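Local coordinates for protein iron transport multicopper oxidase FET3 (Saccharomyces cerevisiae, PDB 1ZPU) that oxidises ferrous to ferric iron with four bound copper ions, reducing dioxygen to water, for high-affinity iron uptake through the permease FTR1, at residues A[16-24]-A[140-148]. Numbering follows the deposited sequence.
Sequences VDGLKSRPV and SEWYHDLVT. With NAG (2-acetamido-2-deoxy-beta-D-glucopyranose), chain H; MAN (alpha-D-mannopyranose), chain B; NAG (2-acetamido-2-deoxy-beta-D-glucopyranose), chain C.
The turn and strand of 16-24 run alongside the strand end and loop of 140-148, CA atoms nearing 7.0 Å between Asp17 and Trp142 and 6.6 Å between Lys20 and His144, with side chains meeting between them. The Trp142 indole is sandwiched: Val16 CB lies over one face, 4.0 Å from the five-membered ring centroid, and the Arg22 guanidinium lies over the rim of the opposite face, near CZ2 and CH2, its plane inclined by 32°. Val24 CG1 meets the indole edge, 3.5 Å from CH2 of Trp142. With CG of Arg22 anti to the backbone N (chi1 176°) and the chain bent at chi2 and chi3, which brings the guanidinium over the indole, NH1 donates to Tyr143 O (2.7 Å) from above the carbonyl plane, while NE donates to Pro23 O (2.8 Å). A salt bridge from NH2 to Asp114 adds a further partner, and together these would restrict rotation of the guanidinium. His144 presents its edge to Asp17, NE2 donating to OD2 with an N-H...O angle of 160°, and Lys20 CB lies over the ring centre in a CH-pi contact, 3.7 Å from the centroid. O6 of an N-acetylglucosamine donates a hydrogen bond to Gly18 O. This is an interface between the first and second cupredoxin-like domains of a multicopper oxidase, bordered by N-linked glycan.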
loop_
_atom_site.group_PDB
_atom_site.type_symbol
_atom_site.label_atom_id
_atom_site.label_comp_id
_atom_site.label_asym_id
_atom_site.label_seq_id
_atom_site.Cartn_x
_atom_site.Cartn_y
_atom_site.Cartn_z
ATOM N N VAL A 16 5.259 -9.266 20.278
ATOM C CA VAL A 16 5.805 -8.153 19.513
ATOM C C VAL A 16 5.695 -6.852 20.301
ATOM O O VAL A 16 6.635 -6.074 20.424
ATOM C CB VAL A 16 5.005 -7.993 18.219
ATOM C CG1 VAL A 16 5.505 -6.794 17.415
ATOM C CG2 VAL A 16 5.062 -9.286 17.425
ATOM N N ASP A 17 4.492 -6.653 20.803
ATOM C CA ASP A 17 4.065 -5.528 21.609
ATOM C C ASP A 17 4.934 -5.279 22.826
ATOM O O ASP A 17 5.305 -4.133 23.130
ATOM C CB ASP A 17 2.657 -5.863 22.127
ATOM C CG ASP A 17 1.751 -4.750 21.932
ATOM O OD1 ASP A 17 2.276 -3.783 21.342
ATOM O OD2 ASP A 17 0.568 -4.802 22.327
ATOM N N GLY A 18 5.229 -6.369 23.527
ATOM C CA GLY A 18 5.687 -6.292 24.880
ATOM C C GLY A 18 4.583 -6.702 25.837
ATOM O O GLY A 18 4.840 -6.940 27.016
ATOM N N LEU A 19 3.348 -6.800 25.347
ATOM C CA LEU A 19 2.225 -7.098 26.248
ATOM C C LEU A 19 1.222 -8.209 25.884
ATOM O O LEU A 19 0.179 -8.335 26.536
ATOM C CB LEU A 19 1.477 -5.824 26.661
ATOM C CG LEU A 19 1.371 -4.521 25.889
ATOM C CD1 LEU A 19 0.477 -3.672 26.721
ATOM C CD2 LEU A 19 2.708 -3.799 25.739
ATOM N N LYS A 20 1.538 -9.026 24.883
ATOM C CA LYS A 20 0.664 -10.132 24.510
ATOM C C LYS A 20 1.413 -11.144 23.667
ATOM O O LYS A 20 1.802 -10.847 22.540
ATOM C CB LYS A 20 -0.538 -9.608 23.722
ATOM C CG LYS A 20 -1.875 -10.197 24.138
ATOM C CD LYS A 20 -1.963 -11.704 23.888
ATOM C CE LYS A 20 -3.299 -12.290 24.372
ATOM N NZ LYS A 20 -4.452 -11.724 23.599
ATOM N N SER A 21 1.627 -12.338 24.209
ATOM C CA SER A 21 2.128 -13.419 23.372
ATOM C C SER A 21 0.969 -13.897 22.510
ATOM O O SER A 21 -0.125 -14.155 22.989
ATOM C CB SER A 21 2.774 -14.557 24.159
ATOM O OG SER A 21 3.911 -15.042 23.441
ATOM N N ARG A 22 1.230 -13.995 21.221
ATOM C CA ARG A 22 0.189 -13.971 20.239
ATOM C C ARG A 22 0.766 -14.594 18.967
ATOM O O ARG A 22 1.943 -14.375 18.655
ATOM C CB ARG A 22 -0.142 -12.498 20.048
ATOM C CG ARG A 22 -1.135 -12.183 19.012
ATOM C CD ARG A 22 -0.617 -11.080 18.153
ATOM N NE ARG A 22 -0.677 -11.517 16.764
ATOM C CZ ARG A 22 -1.322 -10.878 15.804
ATOM N NH1 ARG A 22 -1.934 -9.724 16.055
ATOM N NH2 ARG A 22 -1.324 -11.370 14.581
ATOM N N PRO A 23 -0.023 -15.404 18.246
ATOM C CA PRO A 23 0.515 -15.991 17.017
ATOM C C PRO A 23 0.765 -14.941 15.942
ATOM O O PRO A 23 -0.075 -14.081 15.708
ATOM C CB PRO A 23 -0.580 -16.979 16.560
ATOM C CG PRO A 23 -1.472 -17.140 17.707
ATOM C CD PRO A 23 -1.393 -15.861 18.507
ATOM N N VAL A 24 1.922 -15.026 15.300
ATOM C CA VAL A 24 2.256 -14.170 14.176
ATOM C C VAL A 24 2.664 -15.040 12.985
ATOM O O VAL A 24 2.993 -16.225 13.173
ATOM C CB VAL A 24 3.375 -13.148 14.552
ATOM C CG1 VAL A 24 2.922 -12.238 15.675
ATOM C CG2 VAL A 24 4.644 -13.853 14.966
ATOM N N SER A 140 4.413 0.772 12.334
ATOM C CA SER A 140 3.172 0.020 12.163
ATOM C C SER A 140 2.295 0.159 13.390
ATOM O O SER A 140 2.774 0.614 14.409
ATOM C CB SER A 140 3.480 -1.458 11.911
ATOM O OG SER A 140 2.282 -2.187 11.773
ATOM N N GLU A 141 1.018 -0.207 13.292
ATOM C CA GLU A 141 0.207 -0.429 14.500
ATOM C C GLU A 141 0.181 -1.928 14.782
ATOM O O GLU A 141 0.530 -2.724 13.907
ATOM C CB GLU A 141 -1.213 0.129 14.368
ATOM C CG GLU A 141 -2.169 -0.717 13.506
ATOM C CD GLU A 141 -1.882 -0.609 12.015
ATOM O OE1 GLU A 141 -2.291 0.420 11.407
ATOM O OE2 GLU A 141 -1.239 -1.554 11.467
ATOM N N TRP A 142 -0.229 -2.307 15.990
ATOM C CA TRP A 142 -0.274 -3.712 16.364
ATOM C C TRP A 142 -1.606 -4.095 17.059
ATOM O O TRP A 142 -2.098 -3.371 17.941
ATOM C CB TRP A 142 0.939 -4.037 17.238
ATOM C CG TRP A 142 1.100 -5.476 17.499
ATOM C CD1 TRP A 142 0.989 -6.112 18.697
ATOM C CD2 TRP A 142 1.393 -6.479 16.539
ATOM N NE1 TRP A 142 1.198 -7.460 18.549
ATOM C CE2 TRP A 142 1.440 -7.716 17.227
ATOM C CE3 TRP A 142 1.604 -6.464 15.157
ATOM C CZ2 TRP A 142 1.700 -8.913 16.588
ATOM C CZ3 TRP A 142 1.865 -7.677 14.519
ATOM C CH2 TRP A 142 1.909 -8.877 15.241
ATOM N N TYR A 143 -2.182 -5.218 16.637
ATOM C CA TYR A 143 -3.412 -5.765 17.225
ATOM C C TYR A 143 -3.072 -6.957 18.079
ATOM O O TYR A 143 -2.081 -7.636 17.833
ATOM C CB TYR A 143 -4.410 -6.194 16.138
ATOM C CG TYR A 143 -5.093 -5.044 15.423
ATOM C CD1 TYR A 143 -4.465 -4.381 14.382
ATOM C CD2 TYR A 143 -6.360 -4.619 15.794
ATOM C CE1 TYR A 143 -5.072 -3.328 13.721
ATOM C CE2 TYR A 143 -6.986 -3.558 15.136
ATOM C CZ TYR A 143 -6.326 -2.921 14.100
ATOM O OH TYR A 143 -6.915 -1.878 13.426
ATOM N N HIS A 144 -3.899 -7.210 19.085
ATOM C CA HIS A 144 -3.734 -8.359 19.969
ATOM C C HIS A 144 -4.509 -9.570 19.504
ATOM O O HIS A 144 -4.298 -10.670 19.990
ATOM C CB HIS A 144 -4.195 -7.980 21.360
ATOM C CG HIS A 144 -3.182 -7.189 22.111
ATOM N ND1 HIS A 144 -3.199 -7.068 23.486
ATOM C CD2 HIS A 144 -2.089 -6.518 21.681
ATOM C CE1 HIS A 144 -2.168 -6.334 23.866
ATOM N NE2 HIS A 144 -1.484 -5.987 22.790
ATOM N N ASP A 145 -5.433 -9.357 18.582
ATOM C CA ASP A 145 -6.167 -10.439 17.984
ATOM C C ASP A 145 -5.792 -10.536 16.516
ATOM O O ASP A 145 -5.495 -9.530 15.879
ATOM C CB ASP A 145 -7.669 -10.204 18.137
ATOM C CG ASP A 145 -8.117 -10.178 19.602
ATOM O OD1 ASP A 145 -8.538 -11.243 20.146
ATOM O OD2 ASP A 145 -8.046 -9.084 20.210
ATOM N N LEU A 146 -5.809 -11.752 15.986
ATOM C CA LEU A 146 -5.555 -11.998 14.573
ATOM C C LEU A 146 -6.651 -11.393 13.718
ATOM O O LEU A 146 -7.792 -11.250 14.150
ATOM C CB LEU A 146 -5.493 -13.493 14.297
ATOM C CG LEU A 146 -4.421 -14.336 14.977
ATOM C CD1 LEU A 146 -4.855 -14.747 16.391
ATOM C CD2 LEU A 146 -4.238 -15.554 14.126
ATOM N N VAL A 147 -6.303 -11.049 12.484
ATOM C CA VAL A 147 -7.251 -10.424 11.585
ATOM C C VAL A 147 -8.452 -11.328 11.311
ATOM O O VAL A 147 -9.584 -10.867 11.320
ATOM C CB VAL A 147 -6.555 -9.956 10.336
ATOM C CG1 VAL A 147 -7.518 -9.278 9.415
ATOM C CG2 VAL A 147 -5.515 -8.984 10.737
ATOM N N THR A 148 -8.203 -12.617 11.128
ATOM C CA THR A 148 -9.275 -13.582 10.934
ATOM C C THR A 148 -10.395 -13.436 11.968
ATOM O O THR A 148 -11.583 -13.431 11.601
ATOM C CB THR A 148 -8.701 -15.019 10.843
ATOM O OG1 THR A 148 -8.427 -15.308 9.464
ATOM C CG2 THR A 148 -9.657 -16.087 11.426
HETATM C C1 NAG H . 8.064 -0.448 26.348
HETATM C C2 NAG H . 7.869 -1.958 26.524
HETATM C C3 NAG H . 6.461 -2.331 26.987
HETATM C C4 NAG H . 5.987 -1.499 28.170
HETATM C C5 NAG H . 6.247 -0.036 27.804
HETATM C C6 NAG H . 5.935 0.922 28.937
HETATM C C7 NAG H . 8.748 -3.595 24.848
HETATM C C8 NAG H . 10.069 -3.863 25.513
HETATM N N2 NAG H . 8.003 -2.562 25.234
HETATM O O3 NAG H . 6.379 -3.691 27.342
HETATM O O4 NAG H . 4.607 -1.759 28.370
HETATM O O5 NAG H . 7.629 0.110 27.561
HETATM O O6 NAG H . 6.917 0.679 29.920
HETATM O O7 NAG H . 8.363 -4.288 23.912
HETATM C C1 MAN B . -1.389 -0.960 27.831
HETATM C C2 MAN B . -0.875 0.074 26.836
HETATM C C3 MAN B . -1.920 0.393 25.776
HETATM C C4 MAN B . -2.470 -0.895 25.181
HETATM C C5 MAN B . -3.013 -1.794 26.271
HETATM C C6 MAN B . -3.484 -3.101 25.663
HETATM O O2 MAN B . 0.248 -0.448 26.181
HETATM O O3 MAN B . -1.343 1.157 24.741
HETATM O O4 MAN B . -3.493 -0.603 24.270
HETATM O O5 MAN B . -1.967 -2.074 27.176
HETATM O O6 MAN B . -3.837 -3.958 26.723
HETATM C C1 NAG C . 4.305 -2.331 29.658
HETATM C C2 NAG C . 2.936 -1.829 30.140
HETATM C C3 NAG C . 2.399 -2.604 31.338
HETATM C C4 NAG C . 2.533 -4.111 31.177
HETATM C C5 NAG C . 3.988 -4.389 30.791
HETATM C C6 NAG C . 4.278 -5.872 30.612
HETATM C C7 NAG C . 2.496 0.554 29.811
HETATM C C8 NAG C . 2.471 1.891 30.495
HETATM N N2 NAG C . 2.997 -0.439 30.540
HETATM O O3 NAG C . 1.049 -2.251 31.544
HETATM O O4 NAG C . 2.208 -4.705 32.416
HETATM O O5 NAG C . 4.307 -3.737 29.574
HETATM O O6 NAG C . 3.752 -6.307 29.381
HETATM O O7 NAG C . 2.094 0.424 28.646
#